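Local coordinates for protein geranyltranstransferase (Marinomonas sp. MED121, PDB 4F62) that probably catalyses chain elongation of isoprenoid diphosphates, as a putative farnesyl-diphosphate synthase of the polyprenyl synthetase family, at residues D17-L20 and E21-S25. Residues are numbered along the deposited sequence; the frame is centred on the assembly and turned at random.
Sequences DQYL and EQQLS
Gln-23 lays its aliphatic CG over one face of the Tyr-19 ring, a CH-pi contact in which CG sits 3.8 Å from the ring centroid and slightly toward the rim. The tyrosine CG stands anti to the backbone N (chi1 -178°), which swings the ring outward from the helix with a slight lean toward its C-terminal end, where Gln-23 meets it. Gln-23 bends at chi2 (-61°), which lays the amide over the hydroxyl end of the ring with the two planes 26° apart; NE2 comes to 3.8 Å from Tyr-19 CE1. Leu-125 of helix 108-126 touches both side chains. A serine in place of Tyr-19 would probably leave Gln-23 CG without the aromatic face beneath it and its amide freer to swing. All this happens on the last two turns of helix 5-23, the first helix of this all-helical polyprenyl synthetase family chain. Four i to i+4 backbone bonds run through them, including Gln-23 N to Tyr-19 O and, last, Leu-24 N to Leu-20 O, both 2.9 Å. Leu-24 then leaves helical geometry as the centre of an inverse gamma turn. Gln-22, extended beyond CG, runs past the Gln-18 carbonyl, its CD 3.3 Å from Gln-18 O. Leu-20 and Leu-24 both pack on Phe-121, while Asp-17 turns away to a salt bridge with Arg-47. Ser-25 O accepts a hydrogen bond from Arg-150 of the second subunit.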
loop_
_atom_site.group_PDB
_atom_site.type_symbol
_atom_site.label_atom_id
_atom_site.label_comp_id
_atom_site.label_asym_id
_atom_site.label_seq_id
_atom_site.Cartn_x
_atom_site.Cartn_y
_atom_site.Cartn_z
ATOM N N ASP A 17 -0.394 -8.767 18.464
ATOM C CA ASP A 17 -1.833 -8.969 18.335
ATOM C C ASP A 17 -2.652 -7.856 18.997
ATOM O O ASP A 17 -3.579 -7.322 18.393
ATOM C CB ASP A 17 -2.245 -10.333 18.894
ATOM C CG ASP A 17 -1.824 -11.490 17.988
ATOM O OD1 ASP A 17 -1.279 -11.226 16.892
ATOM O OD2 ASP A 17 -2.050 -12.654 18.376
ATOM N N GLN A 18 -2.320 -7.527 20.242
ATOM C CA GLN A 18 -2.961 -6.406 20.929
ATOM C C GLN A 18 -2.766 -5.094 20.171
ATOM O O GLN A 18 -3.685 -4.282 20.071
ATOM C CB GLN A 18 -2.415 -6.247 22.347
ATOM C CG GLN A 18 -3.049 -7.147 23.379
ATOM C CD GLN A 18 -2.429 -6.947 24.752
ATOM O OE1 GLN A 18 -2.880 -6.105 25.533
ATOM N NE2 GLN A 18 -1.373 -7.707 25.044
ATOM N N TYR A 19 -1.566 -4.879 19.648
ATOM C CA TYR A 19 -1.259 -3.629 18.968
ATOM C C TYR A 19 -2.038 -3.511 17.655
ATOM O O TYR A 19 -2.596 -2.463 17.350
ATOM C CB TYR A 19 0.244 -3.537 18.709
ATOM C CG TYR A 19 0.700 -2.255 18.058
ATOM C CD1 TYR A 19 0.948 -1.118 18.818
ATOM C CD2 TYR A 19 0.912 -2.189 16.686
ATOM C CE1 TYR A 19 1.386 0.052 18.225
ATOM C CE2 TYR A 19 1.338 -1.022 16.081
ATOM C CZ TYR A 19 1.575 0.091 16.847
ATOM O OH TYR A 19 2.008 1.257 16.250
ATOM N N LEU A 20 -2.075 -4.592 16.879
ATOM C CA LEU A 20 -2.889 -4.618 15.664
ATOM C C LEU A 20 -4.349 -4.285 15.990
ATOM O O LEU A 20 -4.957 -3.437 15.336
ATOM C CB LEU A 20 -2.789 -5.979 14.957
ATOM C CG LEU A 20 -1.522 -6.229 14.144
ATOM C CD1 LEU A 20 -1.346 -7.739 13.911
ATOM C CD2 LEU A 20 -1.587 -5.456 12.808
ATOM N N GLU A 21 -4.887 -4.939 17.023
ATOM C CA GLU A 21 -6.260 -4.729 17.456
ATOM C C GLU A 21 -6.529 -3.274 17.805
ATOM O O GLU A 21 -7.557 -2.715 17.417
ATOM C CB GLU A 21 -6.577 -5.604 18.678
ATOM C CG GLU A 21 -7.678 -6.615 18.448
ATOM C CD GLU A 21 -9.009 -5.973 18.100
ATOM O OE1 GLU A 21 -9.708 -6.501 17.205
ATOM O OE2 GLU A 21 -9.360 -4.946 18.724
ATOM N N GLN A 22 -5.608 -2.671 18.550
ATOM C CA GLN A 22 -5.753 -1.279 18.955
ATOM C C GLN A 22 -5.699 -0.355 17.741
ATOM O O GLN A 22 -6.530 0.531 17.608
ATOM C CB GLN A 22 -4.674 -0.887 19.970
ATOM C CG GLN A 22 -4.888 -1.454 21.368
ATOM C CD GLN A 22 -3.580 -1.656 22.132
ATOM O OE1 GLN A 22 -2.497 -1.308 21.646
ATOM N NE2 GLN A 22 -3.677 -2.233 23.328
ATOM N N GLN A 23 -4.736 -0.566 16.847
ATOM C CA GLN A 23 -4.576 0.338 15.713
ATOM C C GLN A 23 -5.684 0.204 14.663
ATOM O O GLN A 23 -6.007 1.175 13.976
ATOM C CB GLN A 23 -3.194 0.168 15.063
ATOM C CG GLN A 23 -2.047 0.429 16.024
ATOM C CD GLN A 23 -2.066 1.853 16.564
ATOM O OE1 GLN A 23 -2.246 2.809 15.812
ATOM N NE2 GLN A 23 -1.888 1.995 17.874
ATOM N N LEU A 24 -6.248 -0.992 14.513
ATOM C CA LEU A 24 -7.359 -1.162 13.580
ATOM C C LEU A 24 -8.602 -0.569 14.236
ATOM O O LEU A 24 -9.493 -1.299 14.665
ATOM C CB LEU A 24 -7.585 -2.640 13.223
ATOM C CG LEU A 24 -8.470 -2.920 11.994
ATOM C CD1 LEU A 24 -7.916 -2.218 10.765
ATOM C CD2 LEU A 24 -8.593 -4.408 11.710
ATOM N N SER A 25 -8.638 0.761 14.316
ATOM C CA SER A 25 -9.684 1.490 15.035
ATOM C C SER A 25 -11.045 1.358 14.355
ATOM O O SER A 25 -11.149 1.270 13.122
ATOM C CB SER A 25 -9.315 2.970 15.136
ATOM O OG SER A 25 -9.113 3.517 13.841
#